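Local structure of alkaline serine protease AL20 (Nesterenkonia abyssinica, 3CP7) at residues P3-K11 with Y130-L141; P114-G122 with Y202-Y211. The protein probably cleaves peptide bonds as a secreted, trypsin-like alkaline serine protease with a chymotrypsin-type fold. One frame throughout, in Å; residues are numbered along the deposited sequence.

Contact 1. Residues P3-K11 with Y130-L141; sequences PADSPHIGK and YPAAAPFNGQEL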
ATOM      1  N   PRO A   3      11.662   0.663  29.682  1.00 16.94           N
ATOM      2  CA  PRO A   3      11.551   0.109  28.332  1.00 16.58           C
ATOM      3  C   PRO A   3      11.933  -1.369  28.259  1.00 16.55           C
ATOM      4  O   PRO A   3      11.385  -2.109  27.414  1.00 15.68           O
ATOM      5  CB  PRO A   3      12.544   0.951  27.523  1.00 17.00           C
ATOM      6  CG  PRO A   3      12.656   2.234  28.264  1.00 16.96           C
ATOM      7  CD  PRO A   3      12.419   1.927  29.714  1.00 16.87           C
ATOM      8  N   ALA A   4      12.840  -1.802  29.143  1.00 16.15           N
ATOM      9  CA  ALA A   4      13.329  -3.186  29.128  1.00 14.90           C
ATOM     10  C   ALA A   4      12.210  -4.183  29.344  1.00 14.48           C
ATOM     11  O   ALA A   4      12.290  -5.306  28.856  1.00 14.15           O
ATOM     12  CB  ALA A   4      14.443  -3.411  30.139  1.00 15.42           C
ATOM     13  N   ASP A   5      11.157  -3.769  30.039  1.00 13.78           N
ATOM     14  CA  ASP A   5      10.042  -4.674  30.304  1.00 13.85           C
ATOM     15  C   ASP A   5       9.061  -4.845  29.148  1.00 13.48           C
ATOM     16  O   ASP A   5       8.204  -5.713  29.196  1.00 13.72           O
ATOM     17  CB  ASP A   5       9.319  -4.264  31.582  1.00 14.47           C
ATOM     18  CG  ASP A   5      10.099  -4.638  32.828  1.00 16.46           C
ATOM     19  OD1 ASP A   5      10.718  -5.731  32.842  1.00 18.27           O
ATOM     20  OD2 ASP A   5      10.098  -3.833  33.780  1.00 19.36           O
ATOM     21  N   SER A   6       9.177  -4.018  28.116  1.00 12.39           N
ATOM     22  CA  SER A   6       8.266  -4.102  26.970  1.00 11.83           C
ATOM     23  C   SER A   6       9.041  -3.885  25.674  1.00 11.49           C
ATOM     24  O   SER A   6       8.820  -2.886  24.983  1.00 11.38           O
ATOM     25  CB  SER A   6       7.132  -3.073  27.108  1.00 12.01           C
ATOM     26  OG  SER A   6       7.648  -1.759  27.218  1.00 12.76           O
ATOM     27  N   PRO A   7       9.973  -4.799  25.344  1.00 10.37           N
ATOM     28  CA  PRO A   7      10.903  -4.583  24.237  1.00 10.59           C
ATOM     29  C   PRO A   7      10.282  -4.625  22.843  1.00  9.96           C
ATOM     30  O   PRO A   7      10.950  -4.263  21.880  1.00 10.78           O
ATOM     31  CB  PRO A   7      11.916  -5.724  24.399  1.00 11.07           C
ATOM     32  CG  PRO A   7      11.147  -6.791  25.095  1.00 10.86           C
ATOM     33  CD  PRO A   7      10.244  -6.074  26.043  1.00 10.69           C
ATOM     34  N   HIS A   8       9.027  -5.057  22.745  1.00  9.51           N
ATOM     35  CA  HIS A   8       8.300  -4.943  21.490  1.00  9.27           C
ATOM     36  C   HIS A   8       8.033  -3.481  21.128  1.00  9.26           C
ATOM     37  O   HIS A   8       7.885  -3.170  19.953  1.00  9.20           O
ATOM     38  CB  HIS A   8       6.997  -5.746  21.528  1.00  9.20           C
ATOM     39  CG  HIS A   8       6.185  -5.550  22.774  1.00  9.28           C
ATOM     40  ND1 HIS A   8       5.172  -4.620  22.863  1.00  8.67           N
ATOM     41  CD2 HIS A   8       6.224  -6.175  23.976  1.00  9.95           C
ATOM     42  CE1 HIS A   8       4.619  -4.682  24.065  1.00 10.01           C
ATOM     43  NE2 HIS A   8       5.236  -5.626  24.758  1.00 11.15           N
ATOM     44  N   ILE A   9       7.983  -2.600  22.129  1.00  9.24           N
ATOM     45  CA  ILE A   9       7.808  -1.160  21.869  1.00  8.94           C
ATOM     46  C   ILE A   9       9.186  -0.552  21.601  1.00  9.33           C
ATOM     47  O   ILE A   9      10.157  -0.891  22.285  1.00  9.07           O
ATOM     48  CB  ILE A   9       7.149  -0.420  23.057  1.00  8.95           C
ATOM     49  CG1 ILE A   9       5.946  -1.196  23.600  1.00  9.59           C
ATOM     50  CG2 ILE A   9       6.730   0.982  22.608  1.00  9.45           C
ATOM     51  CD1 ILE A   9       5.305  -0.571  24.833  1.00  8.82           C
ATOM     52  N   GLY A  10       9.283   0.354  20.636  1.00  8.79           N
ATOM     53  CA  GLY A  10      10.583   0.930  20.315  1.00  9.09           C
ATOM     54  C   GLY A  10      10.490   2.303  19.702  1.00  8.58           C
ATOM     55  O   GLY A  10       9.392   2.792  19.402  1.00  8.48           O
ATOM     56  N   LYS A  11      11.662   2.907  19.511  1.00  9.02           N
ATOM     57  CA  LYS A  11      11.784   4.257  18.972  1.00  9.19           C
ATOM     58  C   LYS A  11      12.063   4.149  17.473  1.00  9.34           C
ATOM     59  O   LYS A  11      12.703   3.182  17.031  1.00  9.86           O
ATOM     60  CB  LYS A  11      12.909   5.003  19.694  1.00  9.39           C
ATOM     61  CG  LYS A  11      13.088   6.457  19.282  1.00  8.50           C
ATOM     62  CD  LYS A  11      14.189   7.087  20.096  1.00  9.73           C
ATOM     63  CE  LYS A  11      14.443   8.527  19.702  1.00  9.91           C
ATOM     64  NZ  LYS A  11      13.426   9.477  20.216  1.00  9.74           N
ATOM     65  N   TYR A 130       7.762   7.395  22.609  1.00  9.50           N
ATOM     66  CA  TYR A 130       9.006   8.084  22.909  1.00 10.01           C
ATOM     67  C   TYR A 130       8.883   9.576  22.581  1.00  9.91           C
ATOM     68  O   TYR A 130       9.478  10.053  21.610  1.00  9.49           O
ATOM     69  CB  TYR A 130      10.156   7.451  22.133  1.00  9.96           C
ATOM     70  CG  TYR A 130      10.566   6.108  22.686  1.00  9.75           C
ATOM     71  CD1 TYR A 130       9.896   4.936  22.313  1.00  9.62           C
ATOM     72  CD2 TYR A 130      11.607   6.011  23.605  1.00 10.02           C
ATOM     73  CE1 TYR A 130      10.262   3.703  22.826  1.00 11.12           C
ATOM     74  CE2 TYR A 130      11.982   4.778  24.132  1.00 10.80           C
ATOM     75  CZ  TYR A 130      11.311   3.628  23.730  1.00 10.79           C
ATOM     76  OH  TYR A 130      11.677   2.401  24.235  1.00 11.92           O
ATOM     77  N   PRO A 131       8.138  10.319  23.415  1.00 10.39           N
ATOM     78  CA  PRO A 131       7.982  11.750  23.132  1.00 10.66           C
ATOM     79  C   PRO A 131       9.342  12.446  23.198  1.00 11.48           C
ATOM     80  O   PRO A 131      10.172  12.115  24.055  1.00 11.41           O
ATOM     81  CB  PRO A 131       7.058  12.236  24.254  1.00 10.65           C
ATOM     82  CG  PRO A 131       7.239  11.236  25.356  1.00 10.97           C
ATOM     83  CD  PRO A 131       7.448   9.921  24.655  1.00 10.87           C
ATOM     84  N   ALA A 132       9.566  13.395  22.292  1.00 11.99           N
ATOM     85  CA  ALA A 132      10.883  13.994  22.120  1.00 13.29           C
ATOM     86  C   ALA A 132      10.913  15.509  22.304  1.00 14.36           C
ATOM     87  O   ALA A 132      11.990  16.097  22.361  1.00 15.38           O
ATOM     88  CB  ALA A 132      11.478  13.596  20.765  1.00 13.68           C
ATOM     89  N   ALA A 133       9.748  16.135  22.391  1.00 14.98           N
ATOM     90  CA  ALA A 133       9.689  17.578  22.644  1.00 16.18           C
ATOM     91  C   ALA A 133       9.449  17.852  24.122  1.00 16.64           C
ATOM     92  O   ALA A 133       8.800  17.063  24.809  1.00 16.57           O
ATOM     93  CB  ALA A 133       8.605  18.217  21.794  1.00 15.99           C
ATOM     94  N   ALA A 134       9.976  18.978  24.606  1.00 18.00           N
ATOM     95  CA  ALA A 134       9.828  19.386  26.010  1.00 18.72           C
ATOM     96  C   ALA A 134       8.402  19.186  26.545  1.00 19.20           C
ATOM     97  O   ALA A 134       7.433  19.532  25.859  1.00 19.14           O
ATOM     98  CB  ALA A 134      10.256  20.852  26.179  1.00 19.05           C
ATOM     99  N   PRO A 135       8.258  18.659  27.777  1.00 19.55           N
ATOM    100  CA  PRO A 135       9.256  18.329  28.801  1.00 19.76           C
ATOM    101  C   PRO A 135       9.793  16.897  28.690  1.00 19.68           C
ATOM    102  O   PRO A 135      10.122  16.268  29.713  1.00 20.92           O
ATOM    103  CB  PRO A 135       8.453  18.467  30.087  1.00 20.16           C
ATOM    104  CG  PRO A 135       7.091  17.965  29.701  1.00 20.02           C
ATOM    105  CD  PRO A 135       6.894  18.342  28.249  1.00 19.43           C
ATOM    106  N   PHE A 136       9.838  16.376  27.465  1.00 18.01           N
ATOM    107  CA  PHE A 136      10.400  15.058  27.217  1.00 16.83           C
ATOM    108  C   PHE A 136      11.674  15.203  26.396  1.00 15.97           C
ATOM    109  O   PHE A 136      11.911  16.247  25.792  1.00 17.03           O
ATOM    110  CB  PHE A 136       9.364  14.162  26.532  1.00 16.76           C
ATOM    111  CG  PHE A 136       8.086  14.000  27.324  1.00 16.40           C
ATOM    112  CD1 PHE A 136       8.048  13.193  28.455  1.00 17.21           C
ATOM    113  CD2 PHE A 136       6.921  14.664  26.944  1.00 16.79           C
ATOM    114  CE1 PHE A 136       6.873  13.045  29.186  1.00 17.92           C
ATOM    115  CE2 PHE A 136       5.745  14.522  27.670  1.00 17.84           C
ATOM    116  CZ  PHE A 136       5.718  13.705  28.788  1.00 17.59           C
ATOM    117  N   ASN A 137      12.510  14.168  26.398  1.00 14.71           N
ATOM    118  CA  ASN A 137      13.821  14.263  25.765  1.00 14.17           C
ATOM    119  C   ASN A 137      14.055  13.220  24.683  1.00 13.41           C
ATOM    120  O   ASN A 137      15.144  13.132  24.125  1.00 13.45           O
ATOM    121  CB  ASN A 137      14.941  14.233  26.818  1.00 14.13           C
ATOM    122  CG  ASN A 137      14.981  12.932  27.606  1.00 15.56           C
ATOM    123  OD1 ASN A 137      14.370  11.933  27.221  1.00 15.00           O
ATOM    124  ND2 ASN A 137      15.696  12.940  28.730  1.00 16.43           N
ATOM    125  N   GLY A 138      13.020  12.431  24.396  1.00 12.91           N
ATOM    126  CA  GLY A 138      13.090  11.439  23.320  1.00 12.23           C
ATOM    127  C   GLY A 138      13.747  10.137  23.727  1.00 12.33           C
ATOM    128  O   GLY A 138      13.768   9.185  22.948  1.00 12.46           O
ATOM    129  N   GLN A 139      14.284  10.097  24.945  1.00 11.87           N
ATOM    130  CA  GLN A 139      15.125   8.985  25.381  1.00 12.35           C
ATOM    131  C   GLN A 139      14.384   7.931  26.184  1.00 12.38           C
ATOM    132  O   GLN A 139      14.932   6.852  26.441  1.00 12.41           O
ATOM    133  CB  GLN A 139      16.299   9.525  26.207  1.00 12.51           C
ATOM    134  CG  GLN A 139      17.140  10.552  25.472  1.00 14.26           C
ATOM    135  CD  GLN A 139      17.525  10.100  24.075  1.00 15.23           C
ATOM    136  OE1 GLN A 139      18.206   9.090  23.904  1.00 15.93           O
ATOM    137  NE2 GLN A 139      17.075  10.842  23.066  1.00 16.72           N
ATOM    138  N   GLU A 140      13.153   8.248  26.575  1.00 12.33           N
ATOM    139  CA  GLU A 140      12.397   7.486  27.562  1.00 13.38           C
ATOM    140  C   GLU A 140      11.079   6.986  27.003  1.00 12.77           C
ATOM    141  O   GLU A 140      10.443   7.650  26.181  1.00 12.38           O
ATOM    142  CB  GLU A 140      12.108   8.351  28.790  1.00 13.42           C
ATOM    143  CG  GLU A 140      13.355   8.863  29.502  1.00 14.99           C
ATOM    144  CD  GLU A 140      13.044   9.611  30.783  1.00 15.53           C
ATOM    145  OE1 GLU A 140      11.874   9.626  31.223  1.00 18.53           O
ATOM    146  OE2 GLU A 140      13.985  10.177  31.370  1.00 16.45           O
ATOM    147  N   LEU A 141      10.663   5.819  27.473  1.00 12.34           N
ATOM    148  CA  LEU A 141       9.332   5.314  27.189  1.00 12.26           C
ATOM    149  C   LEU A 141       8.350   5.954  28.161  1.00 12.39           C
ATOM    150  O   LEU A 141       8.515   5.856  29.383  1.00 12.94           O
ATOM    151  CB  LEU A 141       9.311   3.796  27.327  1.00 12.11           C
ATOM    152  CG  LEU A 141       7.976   3.114  27.042  1.00 11.97           C
ATOM    153  CD1 LEU A 141       7.623   3.200  25.554  1.00 12.33           C
ATOM    154  CD2 LEU A 141       8.047   1.661  27.503  1.00 12.92           C
TER
HETATM  155  O   HOH W   1      10.231  -0.166  25.145  1.00 14.75           O
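The ring of Y130 lies in a hollow between the start of the chain and the first barrel strand, with K11 over one of its faces. K11 CB sits 4.0 Å from the ring centroid, 15° off the normal, a CH-pi contact, while the CE1 corner of the ring meets the backbone at G10 C, 3.4 Å away. The rest of K11 runs on past the ring: with CG anti to the backbone N (chi1 -177°) the chain stays extended until a bend at chi4 (76°) turns NZ onto G138 O, and that hydrogen bond is 2.8 Å long. G138 has a positive phi, and a CB there would crowd the ammonium group. In the two-barrel architecture of chymotrypsin-like proteases, this contact sets the N-terminal segment and strand 9-16 of the first barrel against the loop between strands 124-129 and 142-150 of the second. L141 is the bump on the loop side. Its CB slides past P3 CG at 3.8 Å, and its two methyls part to fill separate dents: CD1 meets I9 CG2 at 3.8 Å, and CD2 rests 3.5 Å from S6 OG in the turn of P3-S6. Behind I9, the packing is continued by P172 and F174. At the far end of the Y130 ring the hydroxyl touches P3 CB and is hydrogen-bonded to Y61 O; a water lies 3.1 Å from Y130 OH and is also within hydrogen-bonding distance of I9 O.

Contact 2. Residues P114-G122 with Y202-Y211; sequences PIAFNQPRG and YFGSGAQQNY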
ATOM      1  N   PRO A 114      -0.202  -8.984  20.355  1.00  9.33           N
ATOM      2  CA  PRO A 114      -1.328  -9.320  19.491  1.00  9.64           C
ATOM      3  C   PRO A 114      -1.906  -8.012  18.948  1.00  8.94           C
ATOM      4  O   PRO A 114      -1.643  -6.938  19.506  1.00  9.18           O
ATOM      5  CB  PRO A 114      -2.335 -10.009  20.432  1.00 10.48           C
ATOM      6  CG  PRO A 114      -1.769  -9.955  21.806  1.00 11.25           C
ATOM      7  CD  PRO A 114      -0.504  -9.151  21.789  1.00  9.79           C
ATOM      8  N   ILE A 115      -2.683  -8.105  17.881  1.00  8.89           N
ATOM      9  CA  ILE A 115      -3.306  -6.920  17.290  1.00  9.24           C
ATOM     10  C   ILE A 115      -4.764  -7.261  17.027  1.00  9.59           C
ATOM     11  O   ILE A 115      -5.085  -8.382  16.627  1.00 10.73           O
ATOM     12  CB  ILE A 115      -2.528  -6.464  16.029  1.00  8.97           C
ATOM     13  CG1 ILE A 115      -3.089  -5.156  15.454  1.00  8.95           C
ATOM     14  CG2 ILE A 115      -2.470  -7.588  14.981  1.00 11.30           C
ATOM     15  CD1 ILE A 115      -2.179  -4.526  14.406  1.00  8.91           C
ATOM     16  N   ALA A 116      -5.641  -6.298  17.291  1.00  9.00           N
ATOM     17  CA  ALA A 116      -7.093  -6.500  17.225  1.00  9.03           C
ATOM     18  C   ALA A 116      -7.751  -5.436  16.355  1.00  8.51           C
ATOM     19  O   ALA A 116      -7.311  -4.277  16.315  1.00  8.79           O
ATOM     20  CB  ALA A 116      -7.710  -6.480  18.629  1.00  9.68           C
ATOM     21  N   PHE A 117      -8.817  -5.836  15.674  1.00  8.32           N
ATOM     22  CA  PHE A 117      -9.558  -4.954  14.768  1.00  8.94           C
ATOM     23  C   PHE A 117     -11.045  -5.094  15.013  1.00  9.12           C
ATOM     24  O   PHE A 117     -11.512  -6.106  15.574  1.00  9.82           O
ATOM     25  CB  PHE A 117      -9.248  -5.315  13.318  1.00  8.78           C
ATOM     26  CG  PHE A 117      -7.780  -5.412  13.029  1.00  8.75           C
ATOM     27  CD1 PHE A 117      -7.046  -4.275  12.723  1.00  8.24           C
ATOM     28  CD2 PHE A 117      -7.127  -6.643  13.093  1.00  8.72           C
ATOM     29  CE1 PHE A 117      -5.681  -4.349  12.474  1.00  9.43           C
ATOM     30  CE2 PHE A 117      -5.761  -6.731  12.830  1.00  9.14           C
ATOM     31  CZ  PHE A 117      -5.039  -5.594  12.512  1.00  9.71           C
ATOM     32  N   ASN A 118     -11.795  -4.087  14.570  1.00  9.39           N
ATOM     33  CA  ASN A 118     -13.256  -4.120  14.672  1.00 10.09           C
ATOM     34  C   ASN A 118     -13.738  -4.394  16.084  1.00 10.21           C
ATOM     35  O   ASN A 118     -14.666  -5.188  16.315  1.00 10.69           O
ATOM     36  CB  ASN A 118     -13.857  -5.077  13.637  1.00 10.74           C
ATOM     37  CG  ASN A 118     -13.678  -4.558  12.229  1.00 12.22           C
ATOM     38  OD1 ASN A 118     -14.027  -3.415  11.936  1.00 13.37           O
ATOM     39  ND2 ASN A 118     -13.110  -5.375  11.365  1.00 14.36           N
ATOM     40  N   GLN A 119     -13.096  -3.707  17.020  1.00 10.48           N
ATOM     41  CA  GLN A 119     -13.444  -3.758  18.430  1.00 10.32           C
ATOM     42  C   GLN A 119     -14.368  -2.587  18.776  1.00 10.90           C
ATOM     43  O   GLN A 119     -14.463  -1.632  18.010  1.00 10.58           O
ATOM     44  CB  GLN A 119     -12.171  -3.716  19.273  1.00 10.84           C
ATOM     45  CG  GLN A 119     -11.228  -4.877  18.988  1.00 11.18           C
ATOM     46  CD  GLN A 119     -11.870  -6.226  19.274  1.00 13.13           C
ATOM     47  OE1 GLN A 119     -12.308  -6.485  20.395  1.00 17.19           O
ATOM     48  NE2 GLN A 119     -11.934  -7.084  18.268  1.00 12.77           N
ATOM     49  N   PRO A 120     -15.057  -2.651  19.934  1.00 10.87           N
ATOM     50  CA  PRO A 120     -15.916  -1.527  20.290  1.00 11.30           C
ATOM     51  C   PRO A 120     -15.161  -0.207  20.400  1.00 11.46           C
ATOM     52  O   PRO A 120     -13.963  -0.187  20.703  1.00 11.38           O
ATOM     53  CB  PRO A 120     -16.461  -1.933  21.666  1.00 11.64           C
ATOM     54  CG  PRO A 120     -16.420  -3.416  21.655  1.00 11.76           C
ATOM     55  CD  PRO A 120     -15.143  -3.738  20.923  1.00 11.65           C
ATOM     56  N   ARG A 121     -15.876   0.880  20.141  1.00 11.26           N
ATOM     57  CA  ARG A 121     -15.401   2.217  20.458  1.00 11.46           C
ATOM     58  C   ARG A 121     -15.513   2.473  21.961  1.00 11.94           C
ATOM     59  O   ARG A 121     -16.288   1.808  22.654  1.00 12.43           O
ATOM     60  CB  ARG A 121     -16.217   3.258  19.681  1.00 11.74           C
ATOM     61  CG  ARG A 121     -16.087   3.118  18.169  1.00 11.34           C
ATOM     62  CD  ARG A 121     -16.899   4.167  17.407  1.00 11.28           C
ATOM     63  NE  ARG A 121     -16.362   5.523  17.549  1.00  9.82           N
ATOM     64  CZ  ARG A 121     -15.305   5.996  16.886  1.00 10.99           C
ATOM     65  NH1 ARG A 121     -14.658   5.218  16.036  1.00 10.81           N
ATOM     66  NH2 ARG A 121     -14.872   7.233  17.088  1.00 10.23           N
ATOM     67  N   GLY A 122     -14.741   3.429  22.460  1.00 11.29           N
ATOM     68  CA  GLY A 122     -14.880   3.882  23.840  1.00 11.70           C
ATOM     69  C   GLY A 122     -14.273   2.965  24.876  1.00 12.30           C
ATOM     70  O   GLY A 122     -14.650   3.013  26.051  1.00 12.99           O
ATOM     71  N   TYR A 202      -9.301   4.589  14.210  1.00  7.72           N
ATOM     72  CA  TYR A 202     -10.046   3.367  14.471  1.00  7.56           C
ATOM     73  C   TYR A 202      -9.417   2.200  13.708  1.00  7.79           C
ATOM     74  O   TYR A 202      -9.188   2.281  12.494  1.00  8.15           O
ATOM     75  CB  TYR A 202     -11.530   3.531  14.108  1.00  7.94           C
ATOM     76  CG  TYR A 202     -12.342   2.309  14.451  1.00  8.01           C
ATOM     77  CD1 TYR A 202     -12.730   1.415  13.457  1.00  8.69           C
ATOM     78  CD2 TYR A 202     -12.682   2.029  15.776  1.00  8.71           C
ATOM     79  CE1 TYR A 202     -13.457   0.272  13.775  1.00  8.91           C
ATOM     80  CE2 TYR A 202     -13.409   0.883  16.097  1.00  9.04           C
ATOM     81  CZ  TYR A 202     -13.796   0.024  15.088  1.00  8.20           C
ATOM     82  OH  TYR A 202     -14.501  -1.116  15.405  1.00 10.25           O
ATOM     83  N   PHE A 203      -9.137   1.112  14.416  1.00  7.76           N
ATOM     84  CA  PHE A 203      -8.615  -0.083  13.752  1.00  7.98           C
ATOM     85  C   PHE A 203      -9.791  -0.925  13.254  1.00  8.03           C
ATOM     86  O   PHE A 203     -10.345  -1.757  13.991  1.00  8.78           O
ATOM     87  CB  PHE A 203      -7.715  -0.891  14.694  1.00  8.28           C
ATOM     88  CG  PHE A 203      -6.235  -0.538  14.609  1.00  7.34           C
ATOM     89  CD1 PHE A 203      -5.780   0.709  14.139  1.00  7.84           C
ATOM     90  CD2 PHE A 203      -5.293  -1.458  15.047  1.00  8.05           C
ATOM     91  CE1 PHE A 203      -4.396   0.993  14.068  1.00  9.27           C
ATOM     92  CE2 PHE A 203      -3.916  -1.164  15.003  1.00  8.94           C
ATOM     93  CZ  PHE A 203      -3.475   0.057  14.515  1.00  9.24           C
ATOM     94  N   GLY A 204     -10.181  -0.676  12.008  1.00  7.82           N
ATOM     95  CA  GLY A 204     -11.290  -1.388  11.393  1.00  8.36           C
ATOM     96  C   GLY A 204     -10.826  -2.335  10.310  1.00  8.67           C
ATOM     97  O   GLY A 204      -9.706  -2.841  10.365  1.00  8.66           O
ATOM     98  N   SER A 205     -11.661  -2.541   9.300  1.00  8.99           N
ATOM     99  CA  SER A 205     -11.341  -3.488   8.235  1.00 10.11           C
ATOM    100  C   SER A 205     -10.216  -2.995   7.326  1.00  9.12           C
ATOM    101  O   SER A 205      -9.487  -3.801   6.745  1.00  9.95           O
ATOM    102  CB  SER A 205     -12.574  -3.820   7.413  1.00 10.18           C
ATOM    103  OG  SER A 205     -13.190  -2.646   6.915  1.00 15.61           O
ATOM    104  N   GLY A 206     -10.068  -1.675   7.198  1.00  9.00           N
ATOM    105  CA  GLY A 206      -8.947  -1.121   6.433  1.00  8.29           C
ATOM    106  C   GLY A 206      -7.633  -1.487   7.095  1.00  8.22           C
ATOM    107  O   GLY A 206      -6.714  -2.030   6.450  1.00  8.97           O
ATOM    108  N   ALA A 207      -7.540  -1.201   8.392  1.00  7.65           N
ATOM    109  CA  ALA A 207      -6.346  -1.537   9.154  1.00  7.75           C
ATOM    110  C   ALA A 207      -6.111  -3.047   9.143  1.00  7.98           C
ATOM    111  O   ALA A 207      -4.974  -3.484   8.999  1.00  7.72           O
ATOM    112  CB  ALA A 207      -6.445  -1.006  10.562  1.00  8.00           C
ATOM    113  N   GLN A 208      -7.171  -3.844   9.273  1.00  7.92           N
ATOM    114  CA  GLN A 208      -6.985  -5.294   9.305  1.00  8.31           C
ATOM    115  C   GLN A 208      -6.418  -5.826   7.992  1.00  8.57           C
ATOM    116  O   GLN A 208      -5.491  -6.636   7.991  1.00  9.07           O
ATOM    117  CB  GLN A 208      -8.290  -6.009   9.610  1.00  8.12           C
ATOM    118  CG  GLN A 208      -8.071  -7.514   9.726  1.00  9.68           C
ATOM    119  CD  GLN A 208      -9.197  -8.236  10.398  1.00 14.05           C
ATOM    120  OE1 GLN A 208     -10.305  -7.727  10.488  1.00 16.33           O
ATOM    121  NE2 GLN A 208      -8.922  -9.449  10.855  1.00 15.31           N
ATOM    122  N   GLN A 209      -6.972  -5.369   6.880  1.00  9.12           N
ATOM    123  CA  GLN A 209      -6.501  -5.816   5.579  1.00  8.95           C
ATOM    124  C   GLN A 209      -5.094  -5.304   5.246  1.00  9.06           C
ATOM    125  O   GLN A 209      -4.320  -6.006   4.613  1.00  9.37           O
ATOM    126  CB  GLN A 209      -7.502  -5.449   4.496  1.00  9.19           C
ATOM    127  CG  GLN A 209      -8.801  -6.239   4.637  1.00 10.88           C
ATOM    128  CD  GLN A 209      -9.823  -5.871   3.614  1.00 12.15           C
ATOM    129  OE1 GLN A 209     -10.105  -6.644   2.697  1.00 15.83           O
ATOM    130  NE2 GLN A 209     -10.390  -4.683   3.748  1.00 12.44           N
ATOM    131  N   ASN A 210      -4.762  -4.088   5.691  1.00  8.47           N
ATOM    132  CA  ASN A 210      -3.406  -3.561   5.528  1.00  8.66           C
ATOM    133  C   ASN A 210      -2.428  -4.408   6.350  1.00  8.88           C
ATOM    134  O   ASN A 210      -1.353  -4.773   5.870  1.00  9.17           O
ATOM    135  CB  ASN A 210      -3.387  -2.089   5.973  1.00  8.61           C
ATOM    136  CG  ASN A 210      -2.252  -1.256   5.363  1.00  9.99           C
ATOM    137  OD1 ASN A 210      -1.907  -1.388   4.157  1.00 14.78           O
ATOM    138  ND2 ASN A 210      -1.828  -0.225   6.129  1.00 11.06           N
ATOM    139  N   TYR A 211      -2.811  -4.727   7.588  1.00  8.69           N
ATOM    140  CA  TYR A 211      -2.025  -5.625   8.432  1.00  8.59           C
ATOM    141  C   TYR A 211      -1.853  -7.027   7.819  1.00  8.55           C
ATOM    142  O   TYR A 211      -0.737  -7.563   7.800  1.00  8.24           O
ATOM    143  CB  TYR A 211      -2.661  -5.750   9.826  1.00  9.10           C
ATOM    144  CG  TYR A 211      -2.160  -6.951  10.586  1.00  8.76           C
ATOM    145  CD1 TYR A 211      -2.926  -8.112  10.654  1.00  8.90           C
ATOM    146  CD2 TYR A 211      -0.904  -6.943  11.202  1.00  9.09           C
ATOM    147  CE1 TYR A 211      -2.458  -9.238  11.328  1.00  9.90           C
ATOM    148  CE2 TYR A 211      -0.430  -8.061  11.877  1.00  9.73           C
ATOM    149  CZ  TYR A 211      -1.223  -9.195  11.941  1.00 10.06           C
ATOM    150  OH  TYR A 211      -0.765 -10.310  12.608  1.00 11.97           O
TER
HETATM  151  O   HOH W   2     -14.354  -1.643   9.832  1.00 17.15           O
HETATM  152  O   HOH W   3     -12.298  -8.065  12.234  1.00 18.91           O
HETATM  153  O   HOH W   4     -16.257  -2.272  13.267  1.00 22.52           O
HETATM  154  O   HOH W   5     -11.118  -1.692  16.634  1.00  9.43           O
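F117 reaches from the loop 114-122 onto the start of helix 205-214, and its ring lies mostly against Q208, with A207, F203 and Y211 along its rim. F117 CB lies 3.8 Å from F203 O. With CG anti to its own carbonyl carbon (chi1 -50°), the ring turns one face to Q208, whose CA stands over the centre, 3.5 Å from the centroid and 12° off the normal. CG meets Q208 CB, and CD2 meets Q208 CG, as the glutamine chain runs out across that face with its amide only 16° from the ring plane. On the other branch CD1 approaches Q208 N, while CE1 touches A207 CB and F203 CD2. Y211 receives the end of the ring: F117 CE2 is 3.8 Å from Y211 CD1, and F117 CZ at the tip is 3.6 Å from Y211 CB. An alanine here is likely to open a gap between Q208, A207 and Y211 and to leave F203 without one of its aromatic neighbours. I115 extends the apolar row: CG2 sits over a face of the Y211 ring and CD1 touches F203 CE2, while the Y211 hydroxyl bonds to A29 O.

Polar groups hold the next residues of the loop. N118 N donates to F203 O at 2.8 Å, nearly straight and in the carbonyl plane, and Y202 OH donates to Q119 O at 2.7 Å, the acceptor lying at the ring's edge. Waters join N118 OD1 to S205 N in the helix's first turn and N118 ND2 to Q208 OE1. R121 NH1 passes near Y202 CD2 but bonds to S156 O. F117 of the loop, F203 just before the helix and Y211 on it form an aromatic cluster that seats the C-terminal helix, the element that closes the chain in trypsin-like proteases.

Contacts 1 and 2 lie on opposite sides of the chain's centre, with their own centres about 24 Å apart. Their nearest atoms are still about 7 Å from each other, and they do not touch. Along the sequence the two cross: 114-122 falls between the segments of contact 1, and 130-141 between those of contact 2. Strand 124-129 connects them directly, since it begins just after 114-122 and runs into 130-141. Contact 1 thus ties the start of the chain to the second sheet, and contact 2 its C-terminal helix to the inter-sheet loop. H41, D91 and S169, probably the catalytic triad, belong to neither contact.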